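Local coordinates for protein 2-hydroxyhepta-2,4-diene-1, 7-dioateisomerase (Mycobacterium abscessus, PDB 3R6O) that is a probable 2-hydroxyhepta-2,4-diene-1,7-dioate isomerase, a magnesium-binding enzyme of the fumarylacetoacetate hydrolase (FAH) family, at residues Gly183-Ala196 against Gly213-Phe227. Sequence-based numbering, arbitrary orientation.
Sequences GYMLANDITARDVA and GKGYPTFCPTGPWLF
Lys214 NZ reaches Asp189 and Thr191 together, 2.8 Å from Asp189 OD2 in a salt bridge and 2.8 Å from Thr191 OG1 in a hydrogen bond. The ammonium lies well above the carboxylate plane, 46° out of it. A water accepts from both Lys214 NZ and Arg193 NH1, and so lies between two like charges. The lysine chain runs extended until its last torsion (chi4 -59°), which bends NZ in between its two acceptors. Thr191 OG1 in turn donates to the carbonyl of Asp189. Asp189 OD1 pairs with Lys134, and the same carboxylate belongs to the magnesium site with Glu160; Lys214 is therefore a second-shell residue that probably helps to fix and polarise this ligand.

This is the metal centre of the FAH-family C-terminal domain, built on strand 181-192, which is flanked by strand 155-165 along one edge and by 213-227 along the other. At the far end Tyr184 and Phe227 form an antiparallel hydrogen-bonded pair, Phe227 N to Tyr184 O being nearly straight (170°) and 2.8 Å long. The chain then leaves the strand edge in a loop around the cis peptide before Pro224, and a water fills in, accepting from Leu186 N and donating to Trp225 O. Backbone pairing resumes where Gly223 N donates to Leu186 O and Asn188 N to Pro221 O; the side-chain OD1 of Asn188 accepts from Glu158 N on the neighbouring strand.

Beyond a weak bond from Ile190 N to Phe219 O, the Phe219 ring is sandwiched: Ile190 CG2 stands 3.7 Å from its centroid on one face, in a CH-pi contact, and Tyr216 CB lies over the other. Ala192 N, at the N-cap of helix 193-196, donates to Gly213 O at 2.9 Å.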
loop_
_atom_site.group_PDB
_atom_site.type_symbol
_atom_site.label_atom_id
_atom_site.label_comp_id
_atom_site.label_asym_id
_atom_site.label_seq_id
_atom_site.Cartn_x
_atom_site.Cartn_y
_atom_site.Cartn_z
ATOM N N GLY A 183 -16.140 -5.440 -9.079
ATOM C CA GLY A 183 -17.168 -6.060 -8.249
ATOM C C GLY A 183 -16.998 -5.765 -6.766
ATOM O O GLY A 183 -16.386 -4.763 -6.397
ATOM N N TYR A 184 -17.554 -6.644 -5.938
ATOM C CA TYR A 184 -17.692 -6.377 -4.514
ATOM C C TYR A 184 -17.294 -7.597 -3.688
ATOM O O TYR A 184 -17.476 -8.745 -4.117
ATOM C CB TYR A 184 -19.139 -6.060 -4.156
ATOM C CG TYR A 184 -19.905 -5.049 -4.967
ATOM C CD1 TYR A 184 -20.082 -3.751 -4.505
ATOM C CD2 TYR A 184 -20.543 -5.417 -6.130
ATOM C CE1 TYR A 184 -20.832 -2.831 -5.217
ATOM C CE2 TYR A 184 -21.311 -4.516 -6.851
ATOM C CZ TYR A 184 -21.458 -3.218 -6.391
ATOM O OH TYR A 184 -22.233 -2.339 -7.113
ATOM N N MET A 185 -16.785 -7.365 -2.482
ATOM C CA MET A 185 -16.417 -8.461 -1.556
ATOM C C MET A 185 -16.768 -8.043 -0.139
ATOM O O MET A 185 -16.686 -6.844 0.202
ATOM C CB MET A 185 -14.910 -8.689 -1.493
ATOM C CG MET A 185 -14.223 -8.892 -2.756
ATOM S SD MET A 185 -12.624 -9.549 -2.338
ATOM C CE MET A 185 -11.692 -8.094 -1.886
ATOM N N LEU A 186 -17.099 -9.027 0.689
ATOM C CA LEU A 186 -17.223 -8.785 2.123
ATOM C C LEU A 186 -15.803 -8.613 2.656
ATOM O O LEU A 186 -14.856 -9.206 2.132
ATOM C CB LEU A 186 -17.935 -9.973 2.788
ATOM C CG LEU A 186 -18.611 -9.801 4.146
ATOM C CD1 LEU A 186 -19.522 -8.595 4.130
ATOM C CD2 LEU A 186 -19.389 -11.120 4.534
ATOM N N ALA A 187 -15.625 -7.761 3.657
ATOM C CA ALA A 187 -14.317 -7.549 4.223
ATOM C C ALA A 187 -14.402 -7.203 5.713
ATOM O O ALA A 187 -15.487 -6.907 6.220
ATOM C CB ALA A 187 -13.530 -6.465 3.449
ATOM N N ASN A 188 -13.260 -7.240 6.391
ATOM C CA ASN A 188 -13.153 -6.666 7.787
ATOM C C ASN A 188 -11.931 -5.759 7.943
ATOM O O ASN A 188 -10.821 -6.156 7.600
ATOM C CB ASN A 188 -13.108 -7.790 8.806
ATOM C CG ASN A 188 -13.630 -7.343 10.191
ATOM O OD1 ASN A 188 -13.014 -6.526 10.849
ATOM N ND2 ASN A 188 -14.805 -7.829 10.573
ATOM N N ASP A 189 -12.104 -4.520 8.420
ATOM C CA ASP A 189 -10.947 -3.690 8.724
ATOM C C ASP A 189 -10.566 -3.923 10.198
ATOM O O ASP A 189 -10.925 -3.137 11.061
ATOM C CB ASP A 189 -11.261 -2.205 8.457
ATOM C CG ASP A 189 -10.076 -1.319 8.673
ATOM O OD1 ASP A 189 -8.978 -1.850 8.955
ATOM O OD2 ASP A 189 -10.201 -0.085 8.593
ATOM N N ILE A 190 -9.894 -5.042 10.472
ATOM C CA ILE A 190 -9.410 -5.372 11.815
ATOM C C ILE A 190 -8.365 -4.345 12.213
ATOM O O ILE A 190 -7.428 -4.072 11.443
ATOM C CB ILE A 190 -8.698 -6.756 11.884
ATOM C CG1 ILE A 190 -9.603 -7.917 11.405
ATOM C CG2 ILE A 190 -8.079 -7.016 13.344
ATOM C CD1 ILE A 190 -10.795 -8.280 12.280
ATOM N N THR A 191 -8.472 -3.875 13.446
ATOM C CA THR A 191 -7.691 -2.744 13.945
ATOM C C THR A 191 -7.320 -2.986 15.419
ATOM O O THR A 191 -8.166 -3.364 16.221
ATOM C CB THR A 191 -8.495 -1.440 13.835
ATOM O OG1 THR A 191 -8.859 -1.229 12.470
ATOM C CG2 THR A 191 -7.645 -0.232 14.311
ATOM N N ALA A 192 -6.046 -2.815 15.740
ATOM C CA ALA A 192 -5.526 -2.942 17.078
ATOM C C ALA A 192 -5.520 -1.514 17.602
ATOM O O ALA A 192 -4.632 -0.738 17.267
ATOM C CB ALA A 192 -4.108 -3.522 17.047
ATOM N N ARG A 193 -6.529 -1.161 18.396
ATOM C CA ARG A 193 -6.800 0.253 18.674
ATOM C C ARG A 193 -5.768 0.868 19.607
ATOM O O ARG A 193 -5.523 2.088 19.553
ATOM C CB ARG A 193 -8.212 0.432 19.246
ATOM C CG ARG A 193 -9.239 0.049 18.252
ATOM C CD ARG A 193 -10.414 0.982 18.186
ATOM N NE ARG A 193 -11.469 0.383 17.378
ATOM C CZ ARG A 193 -11.624 0.514 16.059
ATOM N NH1 ARG A 193 -10.791 1.260 15.335
ATOM N NH2 ARG A 193 -12.654 -0.082 15.459
ATOM N N ASP A 194 -5.184 0.029 20.463
ATOM C CA ASP A 194 -4.139 0.457 21.400
ATOM C C ASP A 194 -2.815 0.690 20.682
ATOM O O ASP A 194 -2.085 1.602 21.017
ATOM C CB ASP A 194 -3.981 -0.510 22.567
ATOM C CG ASP A 194 -3.791 -1.993 22.159
ATOM O OD1 ASP A 194 -4.067 -2.443 21.024
ATOM O OD2 ASP A 194 -3.436 -2.749 23.084
ATOM N N VAL A 195 -2.534 -0.107 19.656
ATOM C CA VAL A 195 -1.388 0.140 18.795
ATOM C C VAL A 195 -1.580 1.403 17.932
ATOM O O VAL A 195 -0.647 2.138 17.667
ATOM C CB VAL A 195 -1.158 -1.073 17.883
ATOM C CG1 VAL A 195 -0.116 -0.731 16.849
ATOM C CG2 VAL A 195 -0.763 -2.321 18.747
ATOM N N ALA A 196 -2.793 1.578 17.437
ATOM C CA ALA A 196 -3.155 2.697 16.589
ATOM C C ALA A 196 -3.103 4.029 17.319
ATOM O O ALA A 196 -2.746 5.021 16.717
ATOM C CB ALA A 196 -4.544 2.488 16.025
ATOM N N GLY A 213 -1.566 -0.116 13.337
ATOM C CA GLY A 213 -2.763 -0.695 13.930
ATOM C C GLY A 213 -3.667 -1.465 12.983
ATOM O O GLY A 213 -4.375 -2.358 13.384
ATOM N N LYS A 214 -3.602 -1.135 11.711
ATOM C CA LYS A 214 -4.456 -1.765 10.744
ATOM C C LYS A 214 -3.717 -2.745 9.851
ATOM O O LYS A 214 -4.321 -3.304 8.927
ATOM C CB LYS A 214 -5.107 -0.685 9.899
ATOM C CG LYS A 214 -6.262 0.033 10.593
ATOM C CD LYS A 214 -6.839 1.151 9.744
ATOM C CE LYS A 214 -7.947 1.933 10.479
ATOM N NZ LYS A 214 -9.086 1.040 10.882
ATOM N N GLY A 215 -2.415 -2.879 10.050
ATOM C CA GLY A 215 -1.556 -3.498 9.025
ATOM C C GLY A 215 -0.970 -4.894 9.258
ATOM O O GLY A 215 -0.231 -5.416 8.391
ATOM N N TYR A 216 -1.227 -5.482 10.408
ATOM C CA TYR A 216 -0.639 -6.796 10.740
ATOM C C TYR A 216 -1.185 -7.892 9.800
ATOM O O TYR A 216 -2.329 -7.762 9.360
ATOM C CB TYR A 216 -1.041 -7.178 12.131
ATOM C CG TYR A 216 -0.301 -6.490 13.271
ATOM C CD1 TYR A 216 0.786 -7.110 13.868
ATOM C CD2 TYR A 216 -0.707 -5.261 13.763
ATOM C CE1 TYR A 216 1.423 -6.557 14.949
ATOM C CE2 TYR A 216 -0.038 -4.680 14.885
ATOM C CZ TYR A 216 1.013 -5.347 15.439
ATOM O OH TYR A 216 1.708 -4.858 16.515
ATOM N N PRO A 217 -0.450 -9.008 9.619
ATOM C CA PRO A 217 -1.062 -10.154 8.942
ATOM C C PRO A 217 -2.377 -10.569 9.591
ATOM O O PRO A 217 -2.494 -10.536 10.810
ATOM C CB PRO A 217 -0.032 -11.263 9.131
ATOM C CG PRO A 217 1.297 -10.521 9.276
ATOM C CD PRO A 217 0.893 -9.350 10.134
ATOM N N THR A 218 -3.323 -10.978 8.759
ATOM C CA THR A 218 -4.675 -11.412 9.139
ATOM C C THR A 218 -5.654 -10.270 9.403
ATOM O O THR A 218 -6.845 -10.546 9.631
ATOM C CB THR A 218 -4.736 -12.426 10.306
ATOM O OG1 THR A 218 -4.618 -11.782 11.588
ATOM C CG2 THR A 218 -3.698 -13.518 10.186
ATOM N N PHE A 219 -5.171 -9.014 9.391
ATOM C CA PHE A 219 -6.030 -7.860 9.690
ATOM C C PHE A 219 -6.966 -7.396 8.545
ATOM O O PHE A 219 -7.762 -6.472 8.740
ATOM C CB PHE A 219 -5.197 -6.670 10.203
ATOM C CG PHE A 219 -4.799 -6.756 11.649
ATOM C CD1 PHE A 219 -4.673 -7.965 12.306
ATOM C CD2 PHE A 219 -4.528 -5.592 12.352
ATOM C CE1 PHE A 219 -4.309 -8.007 13.654
ATOM C CE2 PHE A 219 -4.147 -5.627 13.686
ATOM C CZ PHE A 219 -4.027 -6.826 14.328
ATOM N N CYS A 220 -6.903 -8.020 7.375
ATOM C CA CYS A 220 -7.867 -7.711 6.292
ATOM C C CYS A 220 -8.494 -8.961 5.682
ATOM O O CYS A 220 -8.266 -9.291 4.502
ATOM C CB CYS A 220 -7.245 -6.844 5.200
ATOM S SG CYS A 220 -8.497 -5.995 4.172
ATOM N N PRO A 221 -9.276 -9.697 6.481
ATOM C CA PRO A 221 -10.092 -10.759 5.929
ATOM C C PRO A 221 -10.964 -10.277 4.763
ATOM O O PRO A 221 -11.512 -9.186 4.814
ATOM C CB PRO A 221 -10.961 -11.195 7.113
ATOM C CG PRO A 221 -10.244 -10.752 8.317
ATOM C CD PRO A 221 -9.503 -9.531 7.916
ATOM N N THR A 222 -11.080 -11.103 3.725
ATOM C CA THR A 222 -11.880 -10.792 2.524
ATOM C C THR A 222 -12.529 -12.064 1.966
ATOM O O THR A 222 -12.045 -13.186 2.211
ATOM C CB THR A 222 -10.992 -10.213 1.383
ATOM O OG1 THR A 222 -10.011 -11.182 0.978
ATOM C CG2 THR A 222 -10.294 -8.941 1.811
ATOM N N GLY A 223 -13.610 -11.887 1.196
ATOM C CA GLY A 223 -14.328 -13.021 0.599
ATOM C C GLY A 223 -15.604 -13.370 1.361
ATOM O O GLY A 223 -16.001 -12.671 2.302
ATOM N N PRO A 224 -16.222 -14.495 1.013
ATOM C CA PRO A 224 -15.642 -15.589 0.221
ATOM C C PRO A 224 -15.575 -15.417 -1.301
ATOM O O PRO A 224 -14.949 -16.251 -1.970
ATOM C CB PRO A 224 -16.539 -16.791 0.580
ATOM C CG PRO A 224 -17.838 -16.196 1.003
ATOM C CD PRO A 224 -17.479 -14.874 1.667
ATOM N N TRP A 225 -16.217 -14.397 -1.861
ATOM C CA TRP A 225 -16.151 -14.244 -3.301
ATOM C C TRP A 225 -16.215 -12.823 -3.778
ATOM O O TRP A 225 -16.667 -11.928 -3.066
ATOM C CB TRP A 225 -17.233 -15.121 -3.984
ATOM C CG TRP A 225 -18.657 -14.875 -3.552
ATOM C CD1 TRP A 225 -19.411 -13.780 -3.833
ATOM C CD2 TRP A 225 -19.514 -15.767 -2.812
ATOM N NE1 TRP A 225 -20.655 -13.902 -3.280
ATOM C CE2 TRP A 225 -20.756 -15.116 -2.663
ATOM C CE3 TRP A 225 -19.343 -17.039 -2.250
ATOM C CZ2 TRP A 225 -21.828 -15.688 -1.976
ATOM C CZ3 TRP A 225 -20.396 -17.616 -1.580
ATOM C CH2 TRP A 225 -21.636 -16.943 -1.446
ATOM N N LEU A 226 -15.694 -12.610 -4.979
ATOM C CA LEU A 226 -15.921 -11.380 -5.714
ATOM C C LEU A 226 -17.250 -11.463 -6.415
ATOM O O LEU A 226 -17.424 -12.261 -7.332
ATOM C CB LEU A 226 -14.810 -11.137 -6.729
ATOM C CG LEU A 226 -14.939 -9.925 -7.644
ATOM C CD1 LEU A 226 -14.793 -8.654 -6.846
ATOM C CD2 LEU A 226 -13.836 -9.961 -8.740
ATOM N N PHE A 227 -18.190 -10.627 -5.997
ATOM C CA PHE A 227 -19.521 -10.585 -6.619
ATOM C C PHE A 227 -19.405 -9.555 -7.717
ATOM O O PHE A 227 -19.235 -8.352 -7.431
ATOM C CB PHE A 227 -20.549 -10.192 -5.548
ATOM C CG PHE A 227 -21.947 -10.009 -6.061
ATOM C CD1 PHE A 227 -22.771 -11.101 -6.291
ATOM C CD2 PHE A 227 -22.464 -8.743 -6.274
ATOM C CE1 PHE A 227 -24.072 -10.934 -6.750
ATOM C CE2 PHE A 227 -23.765 -8.573 -6.719
ATOM C CZ PHE A 227 -24.567 -9.653 -6.960
HETATM O O HOH W 1 -17.490 -11.695 -0.379
HETATM O O HOH W 2 -10.548 2.836 12.674
#